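Local atomic coordinates of putative acetyltransferase (PDB entry 3H4Q), a protein that is of unknown function but probably transfers an acetyl group from acetyl-coenzyme A to an unknown acceptor, as GNAT enzymes do. Residues A[123-128]-A[158-163]; A[96-101]-A[139-144]; A[24-29]-A[63-68]; A[30-35]-A[59-64]. All coordinates share one frame; numbering follows the deposited sequence.

Contact 1: A[123-128]-A[158-163]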
loop_
_atom_site.group_PDB
_atom_site.type_symbol
_atom_site.label_atom_id
_atom_site.label_comp_id
_atom_site.label_asym_id
_atom_site.label_seq_id
_atom_site.Cartn_x
_atom_site.Cartn_y
_atom_site.Cartn_z
ATOM N N GLU A 123 10.589 -1.255 -2.024
ATOM C CA GLU A 123 11.168 -0.631 -0.837
ATOM C C GLU A 123 10.094 -0.160 0.139
ATOM O O GLU A 123 10.230 -0.302 1.343
ATOM C CB GLU A 123 12.060 0.550 -1.234
ATOM C CG GLU A 123 13.313 0.143 -1.995
ATOM C CD GLU A 123 14.228 -0.753 -1.177
ATOM O OE1 GLU A 123 14.475 -0.424 0.009
ATOM O OE2 GLU A 123 14.705 -1.773 -1.726
ATOM N N LEU A 124 9.027 0.413 -0.386
ATOM C CA LEU A 124 7.952 0.906 0.459
ATOM C C LEU A 124 7.222 -0.239 1.169
ATOM O O LEU A 124 6.950 -0.184 2.377
ATOM C CB LEU A 124 6.973 1.727 -0.388
ATOM C CG LEU A 124 7.451 3.120 -0.823
ATOM C CD1 LEU A 124 6.472 3.721 -1.836
ATOM C CD2 LEU A 124 7.600 4.060 0.412
ATOM N N PHE A 125 6.924 -1.287 0.404
ATOM C CA PHE A 125 6.204 -2.451 0.922
ATOM C C PHE A 125 7.031 -3.030 2.066
ATOM O O PHE A 125 6.538 -3.369 3.146
ATOM C CB PHE A 125 6.067 -3.502 -0.179
ATOM C CG PHE A 125 4.864 -4.408 -0.052
ATOM C CD1 PHE A 125 4.362 -4.819 1.178
ATOM C CD2 PHE A 125 4.312 -4.966 -1.216
ATOM C CE1 PHE A 125 3.273 -5.689 1.242
ATOM C CE2 PHE A 125 3.233 -5.847 -1.166
ATOM C CZ PHE A 125 2.708 -6.210 0.060
ATOM N N ASN A 126 8.319 -3.096 1.816
ATOM C CA ASN A 126 9.227 -3.659 2.752
ATOM C C ASN A 126 9.407 -2.805 3.984
ATOM O O ASN A 126 9.591 -3.329 5.082
ATOM C CB ASN A 126 10.549 -3.860 2.039
ATOM C CG ASN A 126 11.478 -4.677 2.815
ATOM O OD1 ASN A 126 11.493 -5.893 2.679
ATOM N ND2 ASN A 126 12.218 -4.043 3.696
ATOM N N TYR A 127 9.399 -1.488 3.813
ATOM C CA TYR A 127 9.569 -0.588 4.946
ATOM C C TYR A 127 8.354 -0.724 5.871
ATOM O O TYR A 127 8.516 -0.830 7.079
ATOM C CB TYR A 127 9.751 0.842 4.458
ATOM C CG TYR A 127 9.705 1.888 5.535
ATOM C CD1 TYR A 127 8.492 2.342 6.029
ATOM C CD2 TYR A 127 10.858 2.447 6.040
ATOM C CE1 TYR A 127 8.434 3.306 7.020
ATOM C CE2 TYR A 127 10.811 3.421 7.045
ATOM C CZ TYR A 127 9.589 3.831 7.530
ATOM O OH TYR A 127 9.509 4.768 8.526
ATOM N N VAL A 128 7.151 -0.736 5.291
ATOM C CA VAL A 128 5.920 -0.872 6.058
ATOM C C VAL A 128 5.822 -2.207 6.806
ATOM O O VAL A 128 5.351 -2.241 7.951
ATOM C CB VAL A 128 4.698 -0.705 5.176
ATOM C CG1 VAL A 128 3.455 -1.159 5.909
ATOM C CG2 VAL A 128 4.557 0.741 4.728
ATOM N N PHE A 158 6.485 -10.983 -1.411
ATOM C CA PHE A 158 6.414 -10.783 0.035
ATOM C C PHE A 158 5.707 -11.854 0.847
ATOM O O PHE A 158 5.423 -11.651 2.027
ATOM C CB PHE A 158 5.853 -9.409 0.315
ATOM C CG PHE A 158 6.771 -8.318 -0.127
ATOM C CD1 PHE A 158 7.869 -7.969 0.667
ATOM C CD2 PHE A 158 6.568 -7.655 -1.337
ATOM C CE1 PHE A 158 8.744 -6.968 0.267
ATOM C CE2 PHE A 158 7.423 -6.661 -1.752
ATOM C CZ PHE A 158 8.522 -6.309 -0.953
ATOM N N GLY A 159 5.459 -13.007 0.236
ATOM C CA GLY A 159 4.875 -14.112 0.947
ATOM C C GLY A 159 3.441 -13.981 1.424
ATOM O O GLY A 159 3.096 -14.551 2.466
ATOM N N PHE A 160 2.598 -13.255 0.681
ATOM C CA PHE A 160 1.170 -13.191 1.027
ATOM C C PHE A 160 0.460 -14.407 0.500
ATOM O O PHE A 160 0.886 -15.013 -0.496
ATOM C CB PHE A 160 0.501 -11.950 0.478
ATOM C CG PHE A 160 0.801 -10.715 1.263
ATOM C CD1 PHE A 160 2.024 -10.085 1.141
ATOM C CD2 PHE A 160 -0.137 -10.181 2.106
ATOM C CE1 PHE A 160 2.303 -8.947 1.862
ATOM C CE2 PHE A 160 0.126 -9.048 2.822
ATOM C CZ PHE A 160 1.345 -8.426 2.706
ATOM N N HIS A 161 -0.631 -14.760 1.173
ATOM C CA HIS A 161 -1.436 -15.928 0.819
ATOM C C HIS A 161 -2.841 -15.476 0.478
ATOM O O HIS A 161 -3.396 -14.638 1.176
ATOM C CB HIS A 161 -1.468 -16.902 1.997
ATOM C CG HIS A 161 -0.137 -17.522 2.291
ATOM N ND1 HIS A 161 0.859 -16.857 2.971
ATOM C CD2 HIS A 161 0.369 -18.737 1.978
ATOM C CE1 HIS A 161 1.921 -17.638 3.070
ATOM N NE2 HIS A 161 1.650 -18.785 2.475
ATOM N N LYS A 162 -3.389 -16.006 -0.609
ATOM C CA LYS A 162 -4.748 -15.698 -1.043
ATOM C C LYS A 162 -5.794 -16.305 -0.127
ATOM O O LYS A 162 -5.535 -17.310 0.531
ATOM C CB LYS A 162 -5.017 -16.307 -2.417
ATOM C CG LYS A 162 -4.209 -15.736 -3.528
ATOM C CD LYS A 162 -4.543 -16.426 -4.840
ATOM C CE LYS A 162 -3.818 -15.726 -5.954
ATOM N NZ LYS A 162 -2.341 -15.777 -5.730
ATOM N N VAL A 163 -6.988 -15.715 -0.133
ATOM C CA VAL A 163 -8.136 -16.235 0.623
ATOM C C VAL A 163 -9.406 -16.047 -0.199
ATOM O O VAL A 163 -9.475 -15.138 -1.034
ATOM C CB VAL A 163 -8.297 -15.536 1.982
ATOM C CG1 VAL A 163 -7.135 -15.877 2.888
ATOM C CG2 VAL A 163 -8.401 -14.023 1.806
#
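Phe125 on helix 120-134 meets Phe158 and Phe160, which follow helix 153-157. Phe125 and Phe158 form an offset stack, with centroids 4.4 Å apart and planes tilted by 30°. Phe158 CD2 lies over one face of the Phe125 ring, toward its rim, and is 3.5 Å from Phe125 CD2. Phe125 CB also sits over the face of the Phe158 ring in a CH-pi contact, 4.1 Å from the centroid. With Phe125 CG anti to the backbone N (chi1 -152°), the ring reaches on to Phe160. That second pair is oblique, with planes at 47° and Phe125 CZ close to Phe160 CE1.

The polar contribution is slight. Asn126 OD1 lies at the edge of the Phe158 ring, 3.8 Å from Phe158 CE1, and no hydrogen bond joins the segments.

The backbone turns sharply between the two phenylalanines. Gly159, with positive phi, is the C-prime residue of a Schellman motif that ends helix 153-157. Phe125 also packs on Ile108 and Leu111 of strand 106-112. The result is an aromatic cluster between a helix and a helix-to-strand turn in the GNAT fold.

Contact 2: A[96-101]-A[139-144]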
loop_
_atom_site.group_PDB
_atom_site.type_symbol
_atom_site.label_atom_id
_atom_site.label_comp_id
_atom_site.label_asym_id
_atom_site.label_seq_id
_atom_site.Cartn_x
_atom_site.Cartn_y
_atom_site.Cartn_z
ATOM N N ILE A 96 -15.248 -13.153 3.873
ATOM C CA ILE A 96 -14.274 -14.218 3.598
ATOM C C ILE A 96 -13.996 -15.074 4.835
ATOM O O ILE A 96 -13.988 -14.573 5.958
ATOM C CB ILE A 96 -12.922 -13.611 3.148
ATOM C CG1 ILE A 96 -13.120 -12.637 1.986
ATOM C CG2 ILE A 96 -11.926 -14.705 2.758
ATOM C CD1 ILE A 96 -11.875 -11.871 1.636
ATOM N N ASP A 97 -13.777 -16.368 4.621
ATOM C CA ASP A 97 -13.436 -17.288 5.701
ATOM C C ASP A 97 -11.917 -17.242 5.848
ATOM O O ASP A 97 -11.213 -18.042 5.241
ATOM N N TRP A 98 -11.414 -16.305 6.644
ATOM C CA TRP A 98 -9.969 -16.165 6.834
ATOM C C TRP A 98 -9.407 -17.264 7.733
ATOM O O TRP A 98 -10.060 -17.665 8.693
ATOM C CB TRP A 98 -9.620 -14.829 7.475
ATOM C CG TRP A 98 -10.018 -13.645 6.688
ATOM C CD1 TRP A 98 -11.239 -13.059 6.674
ATOM C CD2 TRP A 98 -9.188 -12.872 5.815
ATOM N NE1 TRP A 98 -11.234 -11.976 5.845
ATOM C CE2 TRP A 98 -9.987 -11.834 5.300
ATOM C CE3 TRP A 98 -7.850 -12.952 5.423
ATOM C CZ2 TRP A 98 -9.496 -10.873 4.416
ATOM C CZ3 TRP A 98 -7.357 -11.996 4.536
ATOM C CH2 TRP A 98 -8.181 -10.970 4.045
ATOM N N PRO A 99 -8.187 -17.749 7.435
ATOM C CA PRO A 99 -7.544 -18.760 8.262
ATOM C C PRO A 99 -6.651 -18.172 9.354
ATOM O O PRO A 99 -5.903 -18.911 9.991
ATOM C CB PRO A 99 -6.674 -19.496 7.250
ATOM C CG PRO A 99 -6.216 -18.423 6.356
ATOM C CD PRO A 99 -7.339 -17.413 6.276
ATOM N N VAL A 100 -6.732 -16.862 9.571
ATOM C CA VAL A 100 -5.892 -16.192 10.544
ATOM C C VAL A 100 -6.738 -15.177 11.321
ATOM O O VAL A 100 -7.802 -14.764 10.851
ATOM C CB VAL A 100 -4.709 -15.510 9.814
ATOM C CG1 VAL A 100 -5.180 -14.266 9.062
ATOM C CG2 VAL A 100 -3.620 -15.166 10.779
ATOM N N ASN A 101 -6.291 -14.815 12.523
ATOM C CA ASN A 101 -6.997 -13.823 13.339
ATOM C C ASN A 101 -6.712 -12.422 12.789
ATOM O O ASN A 101 -5.568 -12.084 12.487
ATOM C CB ASN A 101 -6.568 -13.914 14.803
ATOM C CG ASN A 101 -7.394 -13.021 15.724
ATOM O OD1 ASN A 101 -8.180 -12.179 15.277
ATOM N ND2 ASN A 101 -7.211 -13.209 17.028
ATOM N N VAL A 139 -0.331 -10.069 11.858
ATOM C CA VAL A 139 -0.940 -10.235 10.559
ATOM C C VAL A 139 -1.058 -8.908 9.822
ATOM O O VAL A 139 -1.464 -7.905 10.396
ATOM C CB VAL A 139 -2.332 -10.919 10.678
ATOM C CG1 VAL A 139 -3.200 -10.204 11.676
ATOM C CG2 VAL A 139 -3.024 -10.977 9.328
ATOM N N ILE A 140 -0.670 -8.917 8.552
ATOM C CA ILE A 140 -0.812 -7.752 7.692
ATOM C C ILE A 140 -1.660 -8.236 6.508
ATOM O O ILE A 140 -1.394 -9.306 5.951
ATOM C CB ILE A 140 0.575 -7.123 7.324
ATOM C CG1 ILE A 140 0.425 -5.910 6.439
ATOM C CG2 ILE A 140 1.474 -8.082 6.600
ATOM C CD1 ILE A 140 1.786 -5.222 6.214
ATOM N N LEU A 141 -2.742 -7.526 6.194
ATOM C CA LEU A 141 -3.584 -7.922 5.066
ATOM C C LEU A 141 -3.683 -6.908 3.918
ATOM O O LEU A 141 -3.201 -5.770 4.011
ATOM C CB LEU A 141 -4.915 -8.527 5.524
ATOM C CG LEU A 141 -5.662 -8.230 6.824
ATOM C CD1 LEU A 141 -6.878 -7.376 6.610
ATOM C CD2 LEU A 141 -6.146 -9.541 7.376
ATOM N N THR A 142 -4.202 -7.369 2.788
ATOM C CA THR A 142 -4.302 -6.522 1.616
ATOM C C THR A 142 -5.169 -7.228 0.599
ATOM O O THR A 142 -5.781 -8.238 0.912
ATOM C CB THR A 142 -2.910 -6.209 1.025
ATOM O OG1 THR A 142 -3.034 -5.236 -0.026
ATOM C CG2 THR A 142 -2.221 -7.471 0.516
ATOM N N ASP A 143 -5.246 -6.689 -0.608
ATOM C CA ASP A 143 -6.062 -7.295 -1.638
ATOM C C ASP A 143 -5.555 -6.904 -3.018
ATOM O O ASP A 143 -4.775 -5.953 -3.162
ATOM C CB ASP A 143 -7.544 -6.933 -1.434
ATOM C CG ASP A 143 -7.806 -5.445 -1.533
ATOM O OD1 ASP A 143 -7.820 -4.935 -2.670
ATOM O OD2 ASP A 143 -8.053 -4.802 -0.485
ATOM N N THR A 144 -6.000 -7.651 -4.024
ATOM C CA THR A 144 -5.584 -7.437 -5.406
ATOM C C THR A 144 -5.616 -5.969 -5.815
ATOM O O THR A 144 -4.713 -5.486 -6.512
ATOM C CB THR A 144 -6.487 -8.205 -6.352
ATOM O OG1 THR A 144 -6.372 -9.599 -6.062
ATOM C CG2 THR A 144 -6.102 -7.952 -7.796
#
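The loop between strands 78-86 and 106-112 folds over one face of the central GNAT sheet, where it meets strand 139-143. Trp98 and Leu141 make the clearest contact. Leu141 CD2 sits over one face of the indole, 4.2 Å from the centroid of the six-membered ring and 22° off its normal, as a CH-pi contact. Leu141 CD2 comes nearest to Trp98 CZ3, at 3.9 Å, so the methyl is displaced toward the rim. Ile96 CG2 lies over the opposite face, so the indole is held between two aliphatic groups. Trp98 NE1 is hydrogen-bonded to Tyr93 O, which helps to fix the ring's rotation.

Two valines meet further along the loop. Val100 CG1 approaches Val139 CG2 to 3.9 Å. On Val139, CG2 is anti to the backbone N, while CG1 (chi1 52°) takes the place between N and the carbonyl carbon. That second methyl lies beside the backbone oxygen of Asn101. The Asn101 side chain is engaged within its own loop, where OD1 accepts a bond from Glu103 N.

Strand 139-143 runs between strands 106-112 and 181-185. Ile140 packs on Ile129 and Val132 of helix 120-134, whereas Trp98 also touches Ala181 of strand 181-185 and Val163.

Contact 3: A[24-29]-A[63-68]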
loop_
_atom_site.group_PDB
_atom_site.type_symbol
_atom_site.label_atom_id
_atom_site.label_comp_id
_atom_site.label_asym_id
_atom_site.label_seq_id
_atom_site.Cartn_x
_atom_site.Cartn_y
_atom_site.Cartn_z
ATOM N N GLY A 24 3.884 11.213 3.735
ATOM C CA GLY A 24 3.475 12.139 2.709
ATOM C C GLY A 24 2.859 13.339 3.383
ATOM O O GLY A 24 2.354 13.248 4.490
ATOM N N LYS A 25 2.913 14.465 2.700
ATOM C CA LYS A 25 2.379 15.699 3.183
ATOM C C LYS A 25 1.468 16.242 2.092
ATOM O O LYS A 25 1.451 15.745 0.966
ATOM C CB LYS A 25 3.519 16.661 3.444
ATOM C CG LYS A 25 4.473 16.181 4.517
ATOM C CD LYS A 25 5.545 17.233 4.850
ATOM C CE LYS A 25 6.550 17.455 3.691
ATOM N NZ LYS A 25 7.544 18.530 3.988
HETATM N N MSE A 26 0.747 17.292 2.416
HETATM C CA MSE A 26 -0.188 17.872 1.488
HETATM C C MSE A 26 0.556 18.415 0.264
HETATM O O MSE A 26 0.053 18.345 -0.868
HETATM C CB MSE A 26 -0.993 18.966 2.193
HETATM C CG MSE A 26 -2.441 18.973 1.778
HETATM SE SE MSE A 26 -3.318 17.257 2.171
HETATM C CE MSE A 26 -3.396 17.339 4.107
ATOM N N SER A 27 1.782 18.895 0.485
ATOM C CA SER A 27 2.610 19.419 -0.603
ATOM C C SER A 27 3.086 18.342 -1.583
ATOM O O SER A 27 3.635 18.665 -2.623
ATOM C CB SER A 27 3.816 20.143 -0.014
ATOM O OG SER A 27 4.455 19.304 0.927
ATOM N N ASP A 28 2.925 17.068 -1.229
ATOM C CA ASP A 28 3.265 15.966 -2.123
ATOM C C ASP A 28 2.084 15.486 -2.999
ATOM O O ASP A 28 2.292 14.631 -3.878
ATOM C CB ASP A 28 3.650 14.754 -1.291
ATOM C CG ASP A 28 4.876 14.976 -0.421
ATOM O OD1 ASP A 28 5.882 15.513 -0.902
ATOM O OD2 ASP A 28 4.855 14.529 0.741
ATOM N N LEU A 29 0.882 16.038 -2.779
ATOM C CA LEU A 29 -0.335 15.573 -3.450
ATOM C C LEU A 29 -0.285 15.573 -4.978
ATOM O O LEU A 29 -0.672 14.604 -5.617
ATOM C CB LEU A 29 -1.535 16.392 -2.969
ATOM C CG LEU A 29 -2.924 15.946 -3.432
ATOM C CD1 LEU A 29 -3.167 14.437 -3.183
ATOM C CD2 LEU A 29 -3.973 16.806 -2.743
ATOM N N GLU A 63 -7.372 12.667 3.163
ATOM C CA GLU A 63 -7.693 12.054 4.446
ATOM C C GLU A 63 -6.571 11.158 4.927
ATOM O O GLU A 63 -6.219 11.205 6.094
ATOM C CB GLU A 63 -8.996 11.262 4.369
ATOM C CG GLU A 63 -10.224 12.147 4.306
ATOM C CD GLU A 63 -11.497 11.356 4.091
ATOM O OE1 GLU A 63 -11.432 10.102 4.080
ATOM O OE2 GLU A 63 -12.563 11.990 3.930
ATOM N N ASP A 64 -6.002 10.362 4.030
ATOM C CA ASP A 64 -4.898 9.486 4.406
ATOM C C ASP A 64 -3.712 10.297 4.934
ATOM O O ASP A 64 -3.068 9.915 5.913
ATOM C CB ASP A 64 -4.442 8.623 3.231
ATOM C CG ASP A 64 -5.470 7.568 2.814
ATOM O OD1 ASP A 64 -6.325 7.168 3.639
ATOM O OD2 ASP A 64 -5.402 7.122 1.638
ATOM N N ILE A 65 -3.422 11.406 4.264
ATOM C CA ILE A 65 -2.345 12.304 4.647
ATOM C C ILE A 65 -2.639 12.992 5.979
ATOM O O ILE A 65 -1.743 13.160 6.813
ATOM C CB ILE A 65 -2.118 13.336 3.540
ATOM C CG1 ILE A 65 -1.393 12.656 2.368
ATOM C CG2 ILE A 65 -1.323 14.549 4.050
ATOM C CD1 ILE A 65 -1.326 13.540 1.090
ATOM N N ALA A 66 -3.895 13.354 6.209
ATOM C CA ALA A 66 -4.274 14.021 7.462
ATOM C C ALA A 66 -4.125 13.064 8.639
ATOM O O ALA A 66 -3.890 13.501 9.769
ATOM C CB ALA A 66 -5.715 14.572 7.393
ATOM N N LYS A 67 -4.279 11.773 8.368
ATOM C CA LYS A 67 -4.183 10.749 9.378
ATOM C C LYS A 67 -2.782 10.136 9.445
ATOM O O LYS A 67 -2.576 9.187 10.165
ATOM C CB LYS A 67 -5.179 9.633 9.050
ATOM C CG LYS A 67 -6.666 10.020 9.101
ATOM C CD LYS A 67 -7.461 8.841 8.537
ATOM C CE LYS A 67 -8.927 9.096 8.372
ATOM N NZ LYS A 67 -9.541 7.860 7.797
ATOM N N ASP A 68 -1.817 10.672 8.710
ATOM C CA ASP A 68 -0.484 10.084 8.655
ATOM C C ASP A 68 -0.532 8.588 8.380
ATOM O O ASP A 68 0.081 7.797 9.097
ATOM C CB ASP A 68 0.340 10.380 9.923
ATOM C CG ASP A 68 0.855 11.789 9.968
ATOM O OD1 ASP A 68 0.719 12.536 8.960
ATOM O OD2 ASP A 68 1.412 12.159 11.032
#
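The loop 24-29 passes close to the last turn of helix 57-66, with the CA atoms of Lys25 and Ile65 6.0 Å apart and no hydrogen bond between the segments. Ile65 carries the contact from the helix side. Its CG2 is anti to the backbone N and faces selenomethionine 26 (Met26), with Met26 CE 3.5 Å from Ile65 CG2 and the selenium a little further off. The Met26 chain is bent at chi2 (59°) and chi3 (71°), and this curl brings its methyl back to the helix. Gly24 O lies 3.9 Å from Ile65 CG2. The other branch reaches the backbone carbonyl of Lys25, with Ile65 CD1 3.5 Å from Lys25 O.

Bonds around Asp28 help to hold the loop in shape. Asp28 OD2 accepts a hydrogen bond from the backbone N-H of Lys25, 2.8 Å from Lys25 N, on the anti side and 26° out of the carboxylate plane. The same oxygen also forms a salt bridge with Arg22. Asp28 N in turn bonds to Lys25 O.

Asp68, with positive phi, is the C-prime residue of the Schellman motif that ends helix 57-66, and it also lines the pocket of the bound polyether. The contact thus sits where strand 21-23 leads into helix 29-42 and helix 57-66 leads into strand 70-75. Gly24 and Leu70 link these strands through the backbone.

Contact 4: A[30-35]-A[59-64]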
loop_
_atom_site.group_PDB
_atom_site.type_symbol
_atom_site.label_atom_id
_atom_site.label_comp_id
_atom_site.label_asym_id
_atom_site.label_seq_id
_atom_site.Cartn_x
_atom_site.Cartn_y
_atom_site.Cartn_z
ATOM N N ASP A 30 0.179 16.658 -5.559
ATOM C CA ASP A 30 0.257 16.717 -7.006
ATOM C C ASP A 30 1.123 15.574 -7.556
ATOM O O ASP A 30 0.770 14.965 -8.544
ATOM C CB ASP A 30 0.707 18.101 -7.508
ATOM C CG ASP A 30 2.061 18.519 -6.997
ATOM O OD1 ASP A 30 2.656 17.790 -6.158
ATOM O OD2 ASP A 30 2.526 19.605 -7.435
ATOM N N GLN A 31 2.225 15.247 -6.891
ATOM C CA GLN A 31 3.062 14.151 -7.355
ATOM C C GLN A 31 2.360 12.816 -7.117
ATOM O O GLN A 31 2.365 11.944 -7.980
ATOM C CB GLN A 31 4.455 14.195 -6.719
ATOM C CG GLN A 31 5.288 15.374 -7.237
ATOM C CD GLN A 31 6.779 15.221 -6.973
ATOM O OE1 GLN A 31 7.443 14.329 -7.520
ATOM N NE2 GLN A 31 7.322 16.117 -6.161
ATOM N N ILE A 32 1.724 12.675 -5.964
ATOM C CA ILE A 32 0.986 11.450 -5.664
ATOM C C ILE A 32 -0.071 11.201 -6.756
ATOM O O ILE A 32 -0.146 10.111 -7.327
ATOM C CB ILE A 32 0.311 11.533 -4.291
ATOM C CG1 ILE A 32 1.382 11.498 -3.183
ATOM C CG2 ILE A 32 -0.652 10.376 -4.132
ATOM C CD1 ILE A 32 0.858 11.823 -1.769
ATOM N N LEU A 33 -0.855 12.235 -7.066
ATOM C CA LEU A 33 -1.877 12.113 -8.096
ATOM C C LEU A 33 -1.288 11.762 -9.460
ATOM O O LEU A 33 -1.826 10.906 -10.160
ATOM C CB LEU A 33 -2.722 13.378 -8.187
ATOM C CG LEU A 33 -3.638 13.614 -6.991
ATOM C CD1 LEU A 33 -4.361 14.950 -7.114
ATOM C CD2 LEU A 33 -4.641 12.479 -6.872
ATOM N N ASN A 34 -0.181 12.393 -9.832
ATOM C CA ASN A 34 0.441 12.106 -11.118
ATOM C C ASN A 34 0.964 10.659 -11.187
ATOM O O ASN A 34 1.015 10.081 -12.251
ATOM C CB ASN A 34 1.547 13.102 -11.402
ATOM C CG ASN A 34 2.166 12.916 -12.757
ATOM O OD1 ASN A 34 1.590 13.270 -13.777
ATOM N ND2 ASN A 34 3.377 12.399 -12.771
ATOM N N LEU A 35 1.345 10.069 -10.059
ATOM C CA LEU A 35 1.762 8.656 -10.062
ATOM C C LEU A 35 0.551 7.747 -10.326
ATOM O O LEU A 35 0.654 6.758 -11.054
ATOM C CB LEU A 35 2.451 8.253 -8.759
ATOM C CG LEU A 35 3.846 8.842 -8.537
ATOM C CD1 LEU A 35 4.411 8.379 -7.189
ATOM C CD2 LEU A 35 4.830 8.515 -9.650
ATOM N N GLU A 59 -9.993 13.339 -2.466
ATOM C CA GLU A 59 -10.581 13.444 -1.131
ATOM C C GLU A 59 -10.052 12.345 -0.189
ATOM O O GLU A 59 -9.715 12.642 0.958
ATOM C CB GLU A 59 -12.107 13.374 -1.214
ATOM N N HIS A 60 -9.959 11.100 -0.665
ATOM C CA HIS A 60 -9.476 10.004 0.172
ATOM C C HIS A 60 -7.966 10.115 0.449
ATOM O O HIS A 60 -7.512 9.682 1.511
ATOM C CB HIS A 60 -9.809 8.638 -0.455
ATOM C CG HIS A 60 -9.723 7.493 0.510
ATOM N ND1 HIS A 60 -8.557 6.791 0.737
ATOM C CD2 HIS A 60 -10.661 6.931 1.310
ATOM C CE1 HIS A 60 -8.782 5.847 1.636
ATOM N NE2 HIS A 60 -10.052 5.912 2.000
ATOM N N PHE A 61 -7.189 10.670 -0.500
ATOM C CA PHE A 61 -5.732 10.837 -0.293
ATOM C C PHE A 61 -5.494 11.914 0.746
ATOM O O PHE A 61 -4.629 11.764 1.599
ATOM C CB PHE A 61 -4.928 11.229 -1.550
ATOM C CG PHE A 61 -4.652 10.098 -2.490
ATOM C CD1 PHE A 61 -3.968 8.991 -2.067
ATOM C CD2 PHE A 61 -5.027 10.177 -3.827
ATOM C CE1 PHE A 61 -3.721 7.948 -2.931
ATOM C CE2 PHE A 61 -4.775 9.143 -4.698
ATOM C CZ PHE A 61 -4.114 8.027 -4.254
ATOM N N GLU A 62 -6.239 13.008 0.647
ATOM C CA GLU A 62 -6.134 14.083 1.628
ATOM C C GLU A 62 -6.384 13.544 3.033
ATOM O O GLU A 62 -5.693 13.915 3.973
ATOM C CB GLU A 62 -7.119 15.206 1.309
ATOM C CG GLU A 62 -6.696 16.035 0.097
ATOM C CD GLU A 62 -7.727 17.073 -0.334
ATOM O OE1 GLU A 62 -8.906 16.972 0.063
ATOM O OE2 GLU A 62 -7.354 18.000 -1.087
ATOM N N GLU A 63 -7.372 12.667 3.163
ATOM C CA GLU A 63 -7.693 12.054 4.446
ATOM C C GLU A 63 -6.571 11.158 4.927
ATOM O O GLU A 63 -6.219 11.205 6.094
ATOM C CB GLU A 63 -8.996 11.262 4.369
ATOM C CG GLU A 63 -10.224 12.147 4.306
ATOM C CD GLU A 63 -11.497 11.356 4.091
ATOM O OE1 GLU A 63 -11.432 10.102 4.080
ATOM O OE2 GLU A 63 -12.563 11.990 3.930
ATOM N N ASP A 64 -6.002 10.362 4.030
ATOM C CA ASP A 64 -4.898 9.486 4.406
ATOM C C ASP A 64 -3.712 10.297 4.934
ATOM O O ASP A 64 -3.068 9.915 5.913
ATOM C CB ASP A 64 -4.442 8.623 3.231
ATOM C CG ASP A 64 -5.470 7.568 2.814
ATOM O OD1 ASP A 64 -6.325 7.168 3.639
ATOM O OD2 ASP A 64 -5.402 7.122 1.638
#
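Ile32 on helix 29-42 points a methyl straight at the ring of Phe61 on helix 57-66. Ile32 CG2 stands over the centre of one face, 4.0 Å from the centroid and only 7° off the normal. This is a CH-pi contact. The methyl is almost equally far from several ring atoms, with Phe61 CE1 4.1 Å from Ile32 CG2. With CG1 of Ile32 beside the backbone N (chi1 -70°), the CG2 methyl is left opposite that N and faces the ring.

Leu33 comes in differently. Its CB bond does not aim at the neighbouring helix, but the isobutyl end still gets there. Leu33 CD2 lies 3.8 Å from Phe61 CD2, on an oblique approach. Ile32 CG2 thus meets the face as a whole, whereas Leu33 CD2 touches the CD2-CE2 side. No hydrogen bond joins the segments.

The Phe61 ring has further apolar neighbours. It meets Phe82 of strand 78-86 with the planes nearly perpendicular, and it packs on Leu29 and Val36 of helix 29-42. Ile32 also touches Leu70 and Phe82. This is apolar helix-to-helix packing against the sheet, made by the two helices that join the first and second strands of the GNAT fold.

How the contacts relate
Contacts 3 and 4 form one neighbourhood, with centres 7 Å apart. They share Glu63 and Asp64 of helix 57-66, and Ile65 CD1 meets Ile32 CD1 at 4.0 Å. Contacts 1 and 2 form another, with centres 12 Å apart. There Val163 CG2 lies 3.6 Å from Trp98 CZ3, and Phe160 packs against Ile140 and Thr142. The two groups are on opposite sides of the chain's centre. Centres of contacts 1 and 4 are about 22 Å apart, and those of 2 and 3 about 26 Å. The polyether pocket includes Asp68 of contact 3, together with Tyr71, which touches Tyr127 and Val128 of segment 123-128, and Phe106, the backbone partner of Val139 and Leu141.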